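Long-range contact in conserved uncharacterized protein (predicted phosphoesterase COG0622) (Streptococcus pneumoniae, PDB 3CK2), which is probably a metal-dependent phosphoesterase of the calcineurin-like superfamily, with two manganese ions bound in its site: residues A[5-17]-A[29-43]. Sequence-based numbering, arbitrary orientation.
With MN (manganese (II) ion), chain B.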
loop_
_atom_site.group_PDB
_atom_site.type_symbol
_atom_site.label_atom_id
_atom_site.label_comp_id
_atom_site.label_asym_id
_atom_site.label_seq_id
_atom_site.Cartn_x
_atom_site.Cartn_y
_atom_site.Cartn_z
ATOM N N ALA A 5 5.008 17.907 -10.299
ATOM C CA ALA A 5 5.846 16.909 -10.950
ATOM C C ALA A 5 5.262 15.552 -10.599
ATOM O O ALA A 5 4.706 15.371 -9.519
ATOM C CB ALA A 5 7.327 17.018 -10.523
ATOM N N LYS A 6 5.370 14.613 -11.535
ATOM C CA LYS A 6 4.791 13.297 -11.383
ATOM C C LYS A 6 5.488 12.565 -10.251
ATOM O O LYS A 6 6.688 12.717 -10.049
ATOM C CB LYS A 6 4.888 12.511 -12.690
ATOM C CG LYS A 6 4.237 11.132 -12.635
ATOM C CD LYS A 6 3.992 10.552 -14.028
ATOM C CE LYS A 6 4.416 9.067 -14.096
ATOM N NZ LYS A 6 5.761 8.826 -14.751
ATOM N N GLN A 7 4.703 11.816 -9.478
ATOM C CA GLN A 7 5.213 10.996 -8.399
ATOM C C GLN A 7 4.911 9.542 -8.718
ATOM O O GLN A 7 3.999 9.234 -9.498
ATOM C CB GLN A 7 4.541 11.368 -7.087
ATOM C CG GLN A 7 4.758 12.805 -6.641
ATOM C CD GLN A 7 3.805 13.207 -5.534
ATOM O OE1 GLN A 7 2.702 12.669 -5.422
ATOM N NE2 GLN A 7 4.221 14.137 -4.715
ATOM N N THR A 8 5.729 8.668 -8.150
ATOM C CA THR A 8 5.548 7.239 -8.232
ATOM C C THR A 8 5.724 6.691 -6.817
ATOM O O THR A 8 6.691 7.022 -6.129
ATOM C CB THR A 8 6.562 6.572 -9.178
ATOM O OG1 THR A 8 6.403 7.117 -10.482
ATOM C CG2 THR A 8 6.373 5.034 -9.198
ATOM N N ILE A 9 4.762 5.888 -6.376
ATOM C CA ILE A 9 4.900 5.192 -5.108
ATOM C C ILE A 9 4.765 3.695 -5.361
ATOM O O ILE A 9 4.132 3.257 -6.339
ATOM C CB ILE A 9 3.886 5.722 -4.015
ATOM C CG1 ILE A 9 2.428 5.405 -4.407
ATOM C CG2 ILE A 9 4.136 7.245 -3.712
ATOM C CD1 ILE A 9 1.432 5.632 -3.279
ATOM N N ILE A 10 5.441 2.943 -4.507
ATOM C CA ILE A 10 5.425 1.476 -4.490
ATOM C C ILE A 10 4.807 1.056 -3.167
ATOM O O ILE A 10 5.223 1.549 -2.092
ATOM C CB ILE A 10 6.865 0.841 -4.676
ATOM C CG1 ILE A 10 7.454 1.209 -6.060
ATOM C CG2 ILE A 10 6.797 -0.715 -4.522
ATOM C CD1 ILE A 10 6.618 0.623 -7.315
ATOM N N VAL A 11 3.775 0.204 -3.260
ATOM C CA VAL A 11 2.989 -0.243 -2.111
ATOM C C VAL A 11 2.968 -1.770 -2.090
ATOM O O VAL A 11 2.607 -2.388 -3.098
ATOM C CB VAL A 11 1.529 0.294 -2.191
ATOM C CG1 VAL A 11 0.779 0.013 -0.877
ATOM C CG2 VAL A 11 1.523 1.799 -2.531
HETATM N N MSE A 12 3.334 -2.371 -0.952
HETATM C CA MSE A 12 3.168 -3.826 -0.745
HETATM C C MSE A 12 2.569 -4.109 0.631
HETATM O O MSE A 12 2.346 -3.208 1.403
HETATM C CB MSE A 12 4.503 -4.562 -0.928
HETATM C CG MSE A 12 5.524 -4.159 0.103
HETATM SE SE MSE A 12 7.231 -5.076 -0.061
HETATM C CE MSE A 12 8.315 -3.653 0.713
ATOM N N SER A 13 2.289 -5.371 0.920
ATOM C CA SER A 13 1.564 -5.752 2.118
ATOM C C SER A 13 1.489 -7.233 2.282
ATOM O O SER A 13 1.474 -7.981 1.303
ATOM C CB SER A 13 0.120 -5.219 2.077
ATOM O OG SER A 13 -0.501 -5.271 3.346
ATOM N N ASP A 14 1.379 -7.653 3.553
ATOM C CA ASP A 14 1.008 -9.043 3.895
ATOM C C ASP A 14 2.014 -10.022 3.268
ATOM O O ASP A 14 1.655 -11.000 2.584
ATOM C CB ASP A 14 -0.440 -9.338 3.491
ATOM C CG ASP A 14 -1.456 -8.564 4.325
ATOM O OD1 ASP A 14 -1.878 -9.104 5.401
ATOM O OD2 ASP A 14 -1.865 -7.445 3.882
ATOM N N SER A 15 3.283 -9.735 3.579
ATOM C CA SER A 15 4.461 -10.491 3.149
ATOM C C SER A 15 4.754 -11.736 4.027
ATOM O O SER A 15 5.380 -12.662 3.570
ATOM C CB SER A 15 5.678 -9.550 3.080
ATOM O OG SER A 15 5.771 -8.707 4.211
ATOM N N HIS A 16 4.298 -11.730 5.273
ATOM C CA HIS A 16 4.164 -12.923 6.121
ATOM C C HIS A 16 5.415 -13.787 6.251
ATOM O O HIS A 16 5.419 -14.987 5.930
ATOM C CB HIS A 16 2.925 -13.759 5.707
ATOM C CG HIS A 16 1.632 -13.156 6.175
ATOM N ND1 HIS A 16 1.221 -13.207 7.492
ATOM C CD2 HIS A 16 0.706 -12.433 5.522
ATOM C CE1 HIS A 16 0.086 -12.556 7.624
ATOM N NE2 HIS A 16 -0.247 -12.066 6.442
ATOM N N GLY A 17 6.463 -13.150 6.745
ATOM C CA GLY A 17 7.695 -13.830 7.081
ATOM C C GLY A 17 8.673 -13.965 5.932
ATOM O O GLY A 17 9.756 -14.459 6.114
ATOM N N TYR A 29 13.705 -0.241 -5.492
ATOM C CA TYR A 29 12.946 0.988 -5.605
ATOM C C TYR A 29 13.403 2.138 -4.694
ATOM O O TYR A 29 13.185 3.319 -5.040
ATOM C CB TYR A 29 11.467 0.686 -5.353
ATOM C CG TYR A 29 10.808 -0.156 -6.423
ATOM C CD1 TYR A 29 10.558 0.360 -7.708
ATOM C CD2 TYR A 29 10.374 -1.462 -6.131
ATOM C CE1 TYR A 29 9.912 -0.442 -8.684
ATOM C CE2 TYR A 29 9.717 -2.250 -7.062
ATOM C CZ TYR A 29 9.483 -1.752 -8.344
ATOM O OH TYR A 29 8.865 -2.572 -9.259
ATOM N N VAL A 30 13.998 1.836 -3.532
ATOM C CA VAL A 30 14.338 2.941 -2.597
ATOM C C VAL A 30 15.332 3.887 -3.271
ATOM O O VAL A 30 16.328 3.449 -3.870
ATOM C CB VAL A 30 14.828 2.487 -1.207
ATOM C CG1 VAL A 30 15.403 3.702 -0.399
ATOM C CG2 VAL A 30 13.689 1.771 -0.460
ATOM N N GLY A 31 15.000 5.177 -3.240
ATOM C CA GLY A 31 15.820 6.198 -3.894
ATOM C C GLY A 31 15.510 6.396 -5.367
ATOM O O GLY A 31 16.026 7.324 -5.970
ATOM N N LYS A 32 14.668 5.533 -5.945
ATOM C CA LYS A 32 14.276 5.663 -7.356
ATOM C C LYS A 32 12.799 6.006 -7.563
ATOM O O LYS A 32 12.400 6.278 -8.672
ATOM C CB LYS A 32 14.625 4.385 -8.138
ATOM C CG LYS A 32 16.117 4.055 -8.131
ATOM C CD LYS A 32 16.419 2.787 -8.953
ATOM C CE LYS A 32 17.911 2.653 -9.301
ATOM N NZ LYS A 32 18.191 1.697 -10.432
ATOM N N VAL A 33 11.999 5.961 -6.508
ATOM C CA VAL A 33 10.602 6.387 -6.546
ATOM C C VAL A 33 10.435 7.363 -5.375
ATOM O O VAL A 33 11.342 7.488 -4.522
ATOM C CB VAL A 33 9.628 5.159 -6.430
ATOM C CG1 VAL A 33 9.770 4.254 -7.626
ATOM C CG2 VAL A 33 9.873 4.383 -5.162
ATOM N N ASP A 34 9.296 8.050 -5.296
ATOM C CA ASP A 34 9.089 9.001 -4.193
ATOM C C ASP A 34 8.881 8.370 -2.808
ATOM O O ASP A 34 9.246 8.964 -1.820
ATOM C CB ASP A 34 7.944 9.953 -4.526
ATOM C CG ASP A 34 8.226 10.750 -5.756
ATOM O OD1 ASP A 34 8.665 11.912 -5.628
ATOM O OD2 ASP A 34 8.087 10.183 -6.848
ATOM N N ALA A 35 8.317 7.165 -2.735
ATOM C CA ALA A 35 8.095 6.497 -1.458
ATOM C C ALA A 35 7.784 5.040 -1.710
ATOM O O ALA A 35 7.267 4.683 -2.768
ATOM C CB ALA A 35 6.941 7.171 -0.674
ATOM N N VAL A 36 8.130 4.201 -0.719
ATOM C CA VAL A 36 7.833 2.792 -0.713
ATOM C C VAL A 36 7.062 2.493 0.554
ATOM O O VAL A 36 7.514 2.841 1.636
ATOM C CB VAL A 36 9.118 1.913 -0.843
ATOM C CG1 VAL A 36 8.757 0.398 -0.817
ATOM C CG2 VAL A 36 9.867 2.262 -2.127
ATOM N N PHE A 37 5.907 1.823 0.416
ATOM C CA PHE A 37 5.015 1.514 1.564
ATOM C C PHE A 37 4.785 0.026 1.798
ATOM O O PHE A 37 4.615 -0.742 0.854
ATOM C CB PHE A 37 3.630 2.148 1.354
ATOM C CG PHE A 37 3.671 3.611 1.217
ATOM C CD1 PHE A 37 3.509 4.413 2.323
ATOM C CD2 PHE A 37 3.898 4.199 -0.021
ATOM C CE1 PHE A 37 3.554 5.773 2.219
ATOM C CE2 PHE A 37 3.963 5.578 -0.129
ATOM C CZ PHE A 37 3.789 6.367 1.009
ATOM N N HIS A 38 4.685 -0.362 3.059
ATOM C CA HIS A 38 4.319 -1.735 3.406
ATOM C C HIS A 38 3.176 -1.615 4.388
ATOM O O HIS A 38 3.307 -0.930 5.368
ATOM C CB HIS A 38 5.514 -2.485 3.988
ATOM C CG HIS A 38 5.290 -3.945 4.166
ATOM N ND1 HIS A 38 4.270 -4.456 4.941
ATOM C CD2 HIS A 38 5.985 -5.010 3.709
ATOM C CE1 HIS A 38 4.329 -5.774 4.914
ATOM N NE2 HIS A 38 5.351 -6.138 4.156
ATOM N N ASN A 39 2.041 -2.248 4.109
ATOM C CA ASN A 39 0.819 -2.015 4.881
ATOM C C ASN A 39 0.575 -3.049 5.995
ATOM O O ASN A 39 -0.527 -3.159 6.539
ATOM C CB ASN A 39 -0.383 -1.927 3.933
ATOM C CG ASN A 39 -0.237 -0.832 2.885
ATOM O OD1 ASN A 39 0.543 0.113 3.068
ATOM N ND2 ASN A 39 -1.011 -0.947 1.773
ATOM N N GLY A 40 1.627 -3.804 6.308
ATOM C CA GLY A 40 1.678 -4.655 7.479
ATOM C C GLY A 40 1.542 -6.143 7.237
ATOM O O GLY A 40 1.401 -6.635 6.108
ATOM N N ASP A 41 1.555 -6.856 8.355
ATOM C CA ASP A 41 1.629 -8.318 8.407
ATOM C C ASP A 41 2.888 -8.803 7.700
ATOM O O ASP A 41 2.842 -9.694 6.867
ATOM C CB ASP A 41 0.375 -8.921 7.806
ATOM C CG ASP A 41 -0.696 -9.176 8.803
ATOM O OD1 ASP A 41 -0.567 -8.760 9.956
ATOM O OD2 ASP A 41 -1.692 -9.828 8.389
ATOM N N SER A 42 4.016 -8.187 8.021
ATOM C CA SER A 42 5.321 -8.639 7.518
ATOM C C SER A 42 5.878 -9.793 8.337
ATOM O O SER A 42 6.603 -10.657 7.811
ATOM C CB SER A 42 6.336 -7.478 7.486
ATOM O OG SER A 42 6.555 -6.923 8.745
ATOM N N GLU A 43 5.551 -9.775 9.632
ATOM C CA GLU A 43 6.058 -10.725 10.630
ATOM C C GLU A 43 7.563 -10.556 10.890
ATOM O O GLU A 43 8.200 -11.437 11.443
ATOM C CB GLU A 43 5.696 -12.158 10.280
ATOM C CG GLU A 43 4.183 -12.404 10.119
ATOM C CD GLU A 43 3.902 -13.873 9.789
ATOM O OE1 GLU A 43 4.791 -14.707 10.037
ATOM O OE2 GLU A 43 2.823 -14.203 9.248
HETATM MN MN MN B . -2.247 -10.849 6.500
HETATM O O HOH W 1 7.913 -9.895 5.313
HETATM O O HOH W 2 -2.890 -12.644 7.611
HETATM O O HOH W 3 -4.317 -10.299 7.004
#
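S15 OG is gripped by two partners: H38 NE2, hydrogen-bonded at 2.6 Å, and a water that also donates to S42 O. With chi1 at 45°, S15 OG sits between its own backbone N and carbonyl carbon and meets the H38 ring at its edge. At the other ring nitrogen, G40 N donates to H38 ND1 in the ring plane, so both ring nitrogens are engaged and its rotation is fixed, while S13 CA lies over one face. Next to S15 in sequence, H16 ND1 donates a hydrogen bond to E43 OE2 (2.6 Å, 165°), which leaves H16 NE2 for manganese, 2.3 Å away. D14 OD1 and D41 OD2 bind the same ion, their carboxylate planes nearly perpendicular; H115 and two waters complete its shell. D41 OD2 also binds the second manganese, while D41 OD1 takes a hydrogen bond from M61 N. Behind the site, parallel strands 7-12 and 35-38 pair through F37 N to I10 O and M12 N to F37 O. I10 CG1 packs over the Y29 ring face, 3.7 Å from its centroid. Strand 7-12, helix 19-29 and strand 35-38 form a beta-alpha-beta unit with metal ligands on the loops after its strands, as in the dinuclear site of calcineurin-like phosphoesterases.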